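DNA-dependent metalloprotease WSS1 homolog 2 (Schizosaccharomyces pombe, PDB 5JIG) probably cleaves proteins crosslinked to DNA as a zinc-dependent endopeptidase that needs DNA to meet its substrates, its WLM protease domain forming this chain. Local coordinates at residues V44-E49 and G70-L75; L9-Y14 and R22-L27; S2-N7 and S39-V44. One frame throughout, in Å; residues are numbered along the deposited sequence. Where two conformers were deposited one is given.

Contact 1. Residues V44-E49 and G70-L75; sequences VPLLSE and GAHIEL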
loop_
_atom_site.group_PDB
_atom_site.type_symbol
_atom_site.label_atom_id
_atom_site.label_comp_id
_atom_site.label_asym_id
_atom_site.label_seq_id
_atom_site.Cartn_x
_atom_site.Cartn_y
_atom_site.Cartn_z
ATOM N N VAL A 44 6.838 4.799 -6.245
ATOM C CA VAL A 44 5.604 4.331 -6.909
ATOM C C VAL A 44 4.862 5.576 -7.379
ATOM O O VAL A 44 4.409 6.402 -6.580
ATOM C CB VAL A 44 4.761 3.483 -5.938
ATOM C CG1 VAL A 44 3.414 3.152 -6.547
ATOM C CG2 VAL A 44 5.525 2.225 -5.569
ATOM N N PRO A 45 4.716 5.742 -8.698
ATOM C CA PRO A 45 4.096 6.986 -9.175
ATOM C C PRO A 45 2.673 7.236 -8.688
ATOM O O PRO A 45 2.298 8.386 -8.447
ATOM C CB PRO A 45 4.142 6.834 -10.711
ATOM C CG PRO A 45 5.406 6.055 -10.937
ATOM C CD PRO A 45 5.443 5.047 -9.790
ATOM N N LEU A 46 1.883 6.174 -8.568
ATOM C CA LEU A 46 0.480 6.337 -8.265
ATOM C C LEU A 46 0.014 5.289 -7.285
ATOM O O LEU A 46 0.281 4.074 -7.476
ATOM C CB LEU A 46 -0.341 6.202 -9.563
ATOM C CG LEU A 46 -1.859 6.402 -9.490
ATOM C CD1 LEU A 46 -2.236 7.737 -8.917
ATOM C CD2 LEU A 46 -2.479 6.185 -10.865
ATOM N N LEU A 47 -0.707 5.710 -6.241
ATOM C CA LEU A 47 -1.385 4.830 -5.296
ATOM C C LEU A 47 -2.854 5.218 -5.374
ATOM O O LEU A 47 -3.222 6.395 -5.126
ATOM C CB LEU A 47 -0.880 5.037 -3.880
ATOM C CG LEU A 47 -1.550 4.214 -2.781
ATOM C CD1 LEU A 47 -1.334 2.722 -3.018
ATOM C CD2 LEU A 47 -1.043 4.618 -1.421
ATOM N N SER A 48 -3.727 4.285 -5.752
ATOM C CA SER A 48 -5.147 4.548 -5.934
ATOM C C SER A 48 -5.994 3.628 -5.077
ATOM O O SER A 48 -5.611 2.511 -4.725
ATOM C CB SER A 48 -5.614 4.324 -7.359
ATOM O OG SER A 48 -4.943 5.179 -8.323
ATOM N N GLU A 49 -7.196 4.108 -4.824
ATOM C CA GLU A 49 -8.260 3.266 -4.271
ATOM C C GLU A 49 -8.830 2.404 -5.347
ATOM O O GLU A 49 -9.217 2.863 -6.427
ATOM C CB GLU A 49 -9.360 4.214 -3.767
ATOM C CG GLU A 49 -10.518 3.452 -3.178
ATOM C CD GLU A 49 -11.665 4.338 -2.698
ATOM O OE1 GLU A 49 -12.523 3.794 -1.990
ATOM O OE2 GLU A 49 -11.650 5.548 -3.042
ATOM N N GLY A 70 5.135 -1.753 -9.911
ATOM C CA GLY A 70 5.160 -0.562 -9.135
ATOM C C GLY A 70 4.908 0.743 -9.872
ATOM O O GLY A 70 5.103 1.783 -9.309
ATOM N N ALA A 71 4.449 0.672 -11.119
ATOM C CA ALA A 71 3.990 1.887 -11.776
ATOM C C ALA A 71 2.747 2.432 -11.089
ATOM O O ALA A 71 2.536 3.637 -11.026
ATOM C CB ALA A 71 3.643 1.604 -13.227
ATOM N N HIS A 72 1.923 1.552 -10.571
ATOM C CA HIS A 72 0.642 1.912 -9.966
ATOM C C HIS A 72 0.221 0.777 -9.038
ATOM O O HIS A 72 0.140 -0.357 -9.475
ATOM C CB HIS A 72 -0.391 2.125 -11.092
ATOM C CG HIS A 72 -1.763 2.480 -10.636
ATOM N ND1 HIS A 72 -2.848 2.488 -11.486
ATOM C CD2 HIS A 72 -2.280 2.913 -9.447
ATOM C CE1 HIS A 72 -3.917 2.913 -10.813
ATOM N NE2 HIS A 72 -3.600 3.190 -9.574
ATOM N N ILE A 73 -0.025 1.126 -7.769
ATOM C CA ILE A 73 -0.589 0.174 -6.816
ATOM C C ILE A 73 -2.008 0.640 -6.471
ATOM O O ILE A 73 -2.239 1.846 -6.289
ATOM C CB ILE A 73 0.318 0.036 -5.576
ATOM C CG1 ILE A 73 1.584 -0.702 -5.980
ATOM C CG2 ILE A 73 -0.407 -0.652 -4.429
ATOM C CD1 ILE A 73 2.663 -0.764 -4.901
ATOM N N GLU A 74 -2.923 -0.319 -6.403
ATOM C CA GLU A 74 -4.296 -0.054 -6.003
ATOM C C GLU A 74 -4.610 -0.859 -4.738
ATOM O O GLU A 74 -4.104 -1.975 -4.548
ATOM C CB GLU A 74 -5.331 -0.384 -7.036
ATOM C CG GLU A 74 -5.010 0.081 -8.427
ATOM C CD GLU A 74 -6.172 0.012 -9.367
ATOM O OE1 GLU A 74 -7.326 0.182 -8.916
ATOM O OE2 GLU A 74 -5.910 -0.207 -10.579
ATOM N N LEU A 75 -5.448 -0.281 -3.871
ATOM C CA LEU A 75 -5.848 -0.933 -2.617
ATOM C C LEU A 75 -7.348 -0.782 -2.449
ATOM O O LEU A 75 -7.893 0.319 -2.541
ATOM C CB LEU A 75 -5.202 -0.244 -1.410
ATOM C CG LEU A 75 -3.681 -0.273 -1.372
ATOM C CD1 LEU A 75 -3.227 0.630 -0.259
ATOM C CD2 LEU A 75 -3.120 -1.685 -1.208
HETATM O O HOH W 1 -8.610 2.621 -9.058
#
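Leu47 and Ile73 pair across two neighbouring parallel strands, 46-49 and 72-75, of the mixed sheet in this WLM metalloprotease domain, their side chains crossing at a slant. The strand axes diverge by only 23°, and backbone hydrogen bonds from Ile73 N to Leu46 O, Ser48 N to Ile73 O and Leu75 N to Ser48 O join them. On the buried face, Leu47 has CG anti to its backbone N (chi1 178°) and leans across the seam. Its CD1 forms a bump in the hollow between Ile73 CG2 (3.8 Å) and Leu75 CD1 (3.9 Å), branched aliphatic side chains suited to interlocking on a buried face. Beyond this face, Ile73 packs on helix 88-100, touching Leu95, Leu99 and the predicted active-site Glu98. At the start of the pair, Pro45 CD presses on Gly70 O at 3.3 Å; glycine suits the positive phi here, where a CB would jam against the preceding carbonyl. The other face is mixed, with His72, Ser48 and Glu74 beside Leu46. The flat His72 ring lies alongside Leu46, whose CD2 sits over the ring centre, 3.4 Å from the centroid, in a CH-pi contact. Ser48 is small enough to fit at the ring edge; in the conformer described, Ser48 OG and His72 NE2 share a hydrogen bond of 2.7 Å. Glu74 OE2 is hydrogen-bonded to His67 NE2, while one water donates to both Glu49 O (2.7 Å) and Glu74 OE1 (2.8 Å).

Contact 2. Residues L9-Y14 and R22-L27; sequences LVVLDY and RYLERL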
loop_
_atom_site.group_PDB
_atom_site.type_symbol
_atom_site.label_atom_id
_atom_site.label_comp_id
_atom_site.label_asym_id
_atom_site.label_seq_id
_atom_site.Cartn_x
_atom_site.Cartn_y
_atom_site.Cartn_z
ATOM N N LEU A 9 -1.798 10.343 -5.147
ATOM C CA LEU A 9 -2.891 9.581 -4.563
ATOM C C LEU A 9 -4.146 9.859 -5.365
ATOM O O LEU A 9 -4.434 11.006 -5.707
ATOM C CB LEU A 9 -3.120 9.977 -3.109
ATOM C CG LEU A 9 -1.894 9.943 -2.219
ATOM C CD1 LEU A 9 -2.296 10.342 -0.842
ATOM C CD2 LEU A 9 -1.217 8.582 -2.217
ATOM N N VAL A 10 -4.955 8.826 -5.581
ATOM C CA VAL A 10 -6.248 8.949 -6.274
ATOM C C VAL A 10 -7.304 8.156 -5.544
ATOM O O VAL A 10 -7.053 7.019 -5.167
ATOM C CB VAL A 10 -6.163 8.483 -7.750
ATOM C CG1 VAL A 10 -7.548 8.312 -8.399
ATOM C CG2 VAL A 10 -5.388 9.493 -8.599
ATOM N N VAL A 11 -8.472 8.767 -5.341
ATOM C CA VAL A 11 -9.605 8.092 -4.735
ATOM C C VAL A 11 -10.770 8.142 -5.692
ATOM O O VAL A 11 -10.852 8.925 -6.663
ATOM C CB VAL A 11 -9.998 8.712 -3.383
ATOM C CG1 VAL A 11 -8.884 8.502 -2.404
ATOM C CG2 VAL A 11 -10.400 10.176 -3.534
ATOM N N LEU A 12 -11.724 7.236 -5.433
ATOM C CA LEU A 12 -12.919 7.108 -6.254
ATOM C C LEU A 12 -13.997 8.072 -5.849
ATOM O O LEU A 12 -14.035 8.624 -4.776
ATOM C CB LEU A 12 -13.355 5.687 -6.196
ATOM C CG LEU A 12 -12.236 4.766 -6.759
ATOM C CD1 LEU A 12 -12.703 3.399 -6.726
ATOM C CD2 LEU A 12 -11.796 5.068 -8.228
ATOM N N ASP A 13 -14.963 8.208 -6.771
ATOM C CA ASP A 13 -16.096 9.081 -6.593
ATOM C C ASP A 13 -17.216 8.395 -5.851
ATOM O O ASP A 13 -18.260 8.070 -6.437
ATOM C CB ASP A 13 -16.548 9.589 -7.925
ATOM C CG ASP A 13 -17.589 10.642 -7.857
ATOM O OD1 ASP A 13 -18.333 10.845 -8.896
ATOM O OD2 ASP A 13 -17.649 11.319 -6.793
ATOM N N TYR A 14 -17.002 8.153 -4.576
ATOM C CA TYR A 14 -17.955 7.551 -3.673
ATOM C C TYR A 14 -18.146 8.525 -2.480
ATOM O O TYR A 14 -17.346 9.409 -2.240
ATOM C CB TYR A 14 -17.455 6.191 -3.129
ATOM C CG TYR A 14 -17.598 5.070 -4.111
ATOM C CD1 TYR A 14 -18.857 4.608 -4.494
ATOM C CD2 TYR A 14 -16.497 4.502 -4.750
ATOM C CE1 TYR A 14 -19.044 3.647 -5.400
ATOM C CE2 TYR A 14 -16.639 3.531 -5.661
ATOM C CZ TYR A 14 -17.883 3.075 -6.023
ATOM O OH TYR A 14 -18.013 2.066 -6.942
ATOM N N ARG A 22 -7.828 10.532 3.151
ATOM C CA ARG A 22 -7.075 10.500 4.379
ATOM C C ARG A 22 -6.477 9.126 4.661
ATOM O O ARG A 22 -5.367 9.022 5.202
ATOM C CB ARG A 22 -8.002 10.879 5.608
ATOM C CG ARG A 22 -8.408 12.300 5.688
ATOM C CD ARG A 22 -8.933 12.591 7.125
ATOM N NE ARG A 22 -10.150 11.881 7.582
ATOM C CZ ARG A 22 -10.252 11.087 8.670
ATOM N NH1 ARG A 22 -11.433 10.623 9.006
ATOM N NH2 ARG A 22 -9.193 10.736 9.391
ATOM N N TYR A 23 -7.178 8.068 4.268
ATOM C CA TYR A 23 -6.684 6.711 4.429
ATOM C C TYR A 23 -5.408 6.523 3.580
ATOM O O TYR A 23 -4.380 6.013 4.073
ATOM C CB TYR A 23 -7.780 5.731 4.016
ATOM C CG TYR A 23 -7.724 4.332 4.598
ATOM C CD1 TYR A 23 -8.888 3.691 4.949
ATOM C CD2 TYR A 23 -6.551 3.640 4.762
ATOM C CE1 TYR A 23 -8.881 2.411 5.463
ATOM C CE2 TYR A 23 -6.522 2.356 5.274
ATOM C CZ TYR A 23 -7.690 1.748 5.647
ATOM O OH TYR A 23 -7.612 0.482 6.180
ATOM N N LEU A 24 -5.445 6.912 2.304
ATOM C CA LEU A 24 -4.258 6.822 1.475
ATOM C C LEU A 24 -3.109 7.689 2.019
ATOM O O LEU A 24 -1.953 7.269 1.949
ATOM C CB LEU A 24 -4.546 7.198 0.018
ATOM C CG LEU A 24 -5.504 6.222 -0.726
ATOM C CD1 LEU A 24 -5.572 6.660 -2.185
ATOM C CD2 LEU A 24 -5.053 4.778 -0.628
ATOM N N GLU A 25 -3.423 8.882 2.503
ATOM C CA GLU A 25 -2.375 9.747 3.061
ATOM C C GLU A 25 -1.717 9.057 4.259
ATOM O O GLU A 25 -0.504 9.120 4.423
ATOM C CB GLU A 25 -2.937 11.082 3.469
ATOM C CG GLU A 25 -3.379 11.944 2.311
ATOM C CD GLU A 25 -4.203 13.171 2.775
ATOM O OE1 GLU A 25 -4.365 14.071 1.955
ATOM O OE2 GLU A 25 -4.689 13.193 3.874
ATOM N N ARG A 26 -2.529 8.414 5.082
ATOM C CA ARG A 26 -2.011 7.706 6.250
ATOM C C ARG A 26 -1.059 6.598 5.820
ATOM O O ARG A 26 0.024 6.428 6.429
ATOM C CB ARG A 26 -3.138 7.152 7.111
ATOM C CG ARG A 26 -2.668 6.376 8.328
ATOM C CD ARG A 26 -3.807 5.826 9.091
ATOM N NE ARG A 26 -3.403 5.097 10.225
ATOM C CZ ARG A 26 -4.290 4.423 11.029
ATOM N NH1 ARG A 26 -3.900 3.689 11.978
ATOM N NH2 ARG A 26 -5.563 4.383 10.726
ATOM N N LEU A 27 -1.424 5.827 4.821
ATOM C CA LEU A 27 -0.552 4.759 4.305
ATOM C C LEU A 27 0.752 5.326 3.749
ATOM O O LEU A 27 1.829 4.790 4.005
ATOM C CB LEU A 27 -1.290 3.955 3.249
ATOM C CG LEU A 27 -2.423 3.084 3.789
ATOM C CD1 LEU A 27 -3.399 2.713 2.691
ATOM C CD2 LEU A 27 -1.916 1.809 4.474
#
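Leu9 and Val11 turn their side chains to the same side of the chain, and Leu24 of helix 17-29 meets both of them. Apolar packing dominates. Leu9 CD1 rests 4.0 Å from Leu24 CB, at the base of that side chain, while the far end, Leu24 CD1, lies 3.8 Å from Val11 CG1. Val11 and Leu24 run antiparallel alongside each other, meeting methyl to methyl. Leucine suits position 24 because its length lets one residue serve both neighbours from a single helical site.

A second kind of contact uses the aliphatic stem of a charged residue. Leu9 has an extended end (chi2 -179°) that carries CD1 out to Glu25 CG, 3.7 Å away, and the two side chains cross at about a right angle. Beyond CG the glutamate chain runs on extended, taking its carboxylate away from the leucine methyl, which suits a residue at the edge of an apolar patch.

Polar groups enter only as neighbours, for no hydrogen bond crosses between the segments. Leu24 CD1 approaches Val10 O to 3.3 Å, but that carbonyl is already engaged with Glu49 of strand 44-50.

Leu24 also reaches Leu47, and Leu27 turns to helix 88-100. This is helix-on-sheet packing at an outermost strand, with helix 17-29 belonging to the two-helix beta-alpha-beta crossover that joins parallel strands 6-10 and 44-50 in a zincin-like protease fold.

Contact 3. Residues S2-N7 and S39-V44; sequences SIYTFN and SHRWTV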
loop_
_atom_site.group_PDB
_atom_site.type_symbol
_atom_site.label_atom_id
_atom_site.label_comp_id
_atom_site.label_asym_id
_atom_site.label_seq_id
_atom_site.Cartn_x
_atom_site.Cartn_y
_atom_site.Cartn_z
ATOM N N SER A 2 12.156 12.059 1.227
ATOM C CA SER A 2 12.615 11.015 0.348
ATOM C C SER A 2 11.895 10.936 -1.003
ATOM O O SER A 2 10.699 11.161 -1.043
ATOM C CB SER A 2 12.264 9.688 1.089
ATOM O OG SER A 2 12.667 8.692 0.391
ATOM N N ILE A 3 12.578 10.534 -2.070
ATOM C CA ILE A 3 11.934 10.243 -3.328
ATOM C C ILE A 3 11.215 8.894 -3.306
ATOM O O ILE A 3 10.465 8.580 -4.248
ATOM C CB ILE A 3 12.918 10.240 -4.532
ATOM C CG1 ILE A 3 13.938 9.124 -4.479
ATOM C CG2 ILE A 3 13.546 11.605 -4.660
ATOM C CD1 ILE A 3 14.846 9.038 -5.680
ATOM N N TYR A 4 11.465 8.075 -2.265
ATOM C CA TYR A 4 10.918 6.748 -2.178
ATOM C C TYR A 4 9.562 6.815 -1.477
ATOM O O TYR A 4 9.433 6.546 -0.280
ATOM C CB TYR A 4 11.913 5.799 -1.481
ATOM C CG TYR A 4 13.259 5.804 -2.203
ATOM C CD1 TYR A 4 14.424 6.092 -1.539
ATOM C CD2 TYR A 4 13.326 5.445 -3.542
ATOM C CE1 TYR A 4 15.662 6.107 -2.195
ATOM C CE2 TYR A 4 14.551 5.458 -4.194
ATOM C CZ TYR A 4 15.683 5.756 -3.526
ATOM O OH TYR A 4 16.895 5.737 -4.208
ATOM N N THR A 5 8.577 7.156 -2.268
ATOM C CA THR A 5 7.224 7.401 -1.793
ATOM C C THR A 5 6.240 7.132 -2.936
ATOM O O THR A 5 6.607 6.675 -4.001
ATOM C CB THR A 5 7.140 8.830 -1.239
ATOM O OG1 THR A 5 5.901 8.964 -0.518
ATOM C CG2 THR A 5 7.266 9.880 -2.318
ATOM N N PHE A 6 4.964 7.447 -2.659
ATOM C CA PHE A 6 3.880 7.401 -3.641
ATOM C C PHE A 6 3.692 8.846 -4.156
ATOM O O PHE A 6 3.366 9.718 -3.372
ATOM C CB PHE A 6 2.598 6.904 -3.006
ATOM C CG PHE A 6 2.734 5.529 -2.404
ATOM C CD1 PHE A 6 2.982 5.393 -1.061
ATOM C CD2 PHE A 6 2.689 4.402 -3.182
ATOM C CE1 PHE A 6 3.144 4.129 -0.492
ATOM C CE2 PHE A 6 2.830 3.137 -2.622
ATOM C CZ PHE A 6 3.094 3.010 -1.279
ATOM N N ASN A 7 3.924 9.079 -5.435
ATOM C CA ASN A 7 3.967 10.441 -5.907
ATOM C C ASN A 7 2.600 11.113 -6.014
ATOM O O ASN A 7 2.529 12.323 -5.904
ATOM C CB ASN A 7 4.680 10.533 -7.258
ATOM C CG ASN A 7 6.156 10.269 -7.167
ATOM O OD1 ASN A 7 6.766 10.419 -6.120
ATOM N ND2 ASN A 7 6.730 9.842 -8.302
ATOM N N SER A 39 14.313 1.588 2.351
ATOM C CA SER A 39 15.293 0.481 2.380
ATOM C C SER A 39 15.404 -0.219 1.055
ATOM O O SER A 39 16.485 -0.623 0.629
ATOM C CB SER A 39 14.917 -0.523 3.491
ATOM O OG SER A 39 14.995 0.099 4.760
ATOM N N HIS A 40 14.256 -0.395 0.379
ATOM C CA HIS A 40 14.203 -1.099 -0.872
ATOM C C HIS A 40 14.221 -0.178 -2.108
ATOM O O HIS A 40 14.151 -0.653 -3.218
ATOM C CB HIS A 40 13.056 -2.116 -0.930
ATOM C CG HIS A 40 13.413 -3.400 -1.528
ATOM N ND1 HIS A 40 13.934 -3.483 -2.786
ATOM C CD2 HIS A 40 13.400 -4.670 -1.068
ATOM C CE1 HIS A 40 14.187 -4.749 -3.104
ATOM N NE2 HIS A 40 13.866 -5.511 -2.068
ATOM N N ARG A 41 14.368 1.109 -1.876
ATOM C CA ARG A 41 14.496 2.129 -2.949
ATOM C C ARG A 41 13.349 2.050 -3.951
ATOM O O ARG A 41 13.555 1.941 -5.136
ATOM C CB ARG A 41 15.870 2.069 -3.572
ATOM C CG ARG A 41 16.955 2.424 -2.628
ATOM C CD ARG A 41 18.365 2.339 -3.158
ATOM N NE ARG A 41 18.559 3.039 -4.392
ATOM C CZ ARG A 41 18.724 2.494 -5.602
ATOM N NH1 ARG A 41 18.927 3.306 -6.637
ATOM N NH2 ARG A 41 18.663 1.170 -5.810
ATOM N N TRP A 42 12.122 2.149 -3.447
ATOM C CA TRP A 42 10.915 2.117 -4.277
ATOM C C TRP A 42 10.262 3.455 -4.344
ATOM O O TRP A 42 9.924 4.072 -3.325
ATOM C CB TRP A 42 9.929 1.117 -3.689
ATOM C CG TRP A 42 10.326 -0.293 -3.838
ATOM C CD1 TRP A 42 11.062 -0.825 -4.835
ATOM C CD2 TRP A 42 10.024 -1.355 -2.961
ATOM N NE1 TRP A 42 11.220 -2.193 -4.642
ATOM C CE2 TRP A 42 10.575 -2.525 -3.494
ATOM C CE3 TRP A 42 9.338 -1.435 -1.730
ATOM C CZ2 TRP A 42 10.474 -3.776 -2.838
ATOM C CZ3 TRP A 42 9.264 -2.663 -1.098
ATOM C CH2 TRP A 42 9.760 -3.795 -1.685
ATOM N N THR A 43 10.061 3.928 -5.606
ATOM C CA THR A 43 9.214 5.050 -5.926
ATOM C C THR A 43 8.042 4.543 -6.713
ATOM O O THR A 43 8.217 3.829 -7.716
ATOM C CB THR A 43 9.953 6.099 -6.746
ATOM O OG1 THR A 43 11.118 6.577 -6.045
ATOM C CG2 THR A 43 9.028 7.197 -7.163
ATOM N N VAL A 44 6.838 4.799 -6.245
ATOM C CA VAL A 44 5.604 4.331 -6.909
ATOM C C VAL A 44 4.862 5.576 -7.379
ATOM O O VAL A 44 4.409 6.402 -6.580
ATOM C CB VAL A 44 4.761 3.483 -5.938
ATOM C CG1 VAL A 44 3.414 3.152 -6.547
ATOM C CG2 VAL A 44 5.525 2.225 -5.569
#
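Tyr4 lays one face of its ring over Arg41, whose CA sits 3.6 Å from the ring centroid in a CH-pi contact. Ile3 CG1 covers the opposite face, 3.7 Å above the ring plane, so the aromatic is sandwiched between aliphatic groups while its hydroxyl reaches out beside the arginine side chain. Replacing Tyr4 with an alanine would probably open a gap between Ile3 and Arg41 and set the arginine side chain free to turn. Beside the ring, Thr43 OG1 donates to Ile3 O at 2.8 Å from well above the carbonyl plane. With OG1 beside its backbone N (chi1 -58°), Thr43 directs CG2 to within 3.7 Å of Asn7 ND2. Phe6 CD2 packs against Val44 CB at 3.6 Å, in a parallel bridge where Val44 N bonds to Thr5 O (2.9 Å) and Asn7 N to Val44 O (3.0 Å).

In the outer shell, a Schellman motif with positive phi at Arg41 ends helix 31-40, while Ser2 OG, hydrogen-bonded to Asp38, accepts from Tyr4 N in an ST turn. Phe6 packs on Ile33 and Met37 of helix 31-40, and Trp42 on Leu118 of helix 109-122, so these helices flank the start of strand 44-50, beside outermost strand 6-10.

How the contacts relate
Strand 44-50 is shared by contacts 1 and 3, which meet at Val44, and strand 6-10 by contacts 2 and 3; strands 6-10 and 44-50 are neighbours in one sheet. Contacts 1 and 3 are both partly buried, but contact 1 lies closer to the chain centre, with 7 of 12 touching residues buried against 3 of 9. It unites two inner strands, with an apolar face toward the metal-binding helix and a mixed one turned the other way. Contact 2 is a surface contact of helix and strand, mainly through apolar packing, with no hydrogen bond between the segments. Contact 3 mixes backbone bridging with aromatic and hydroxyl contacts. Contacts 1 and 2 also touch, through Glu49 OE2 and Leu12 N.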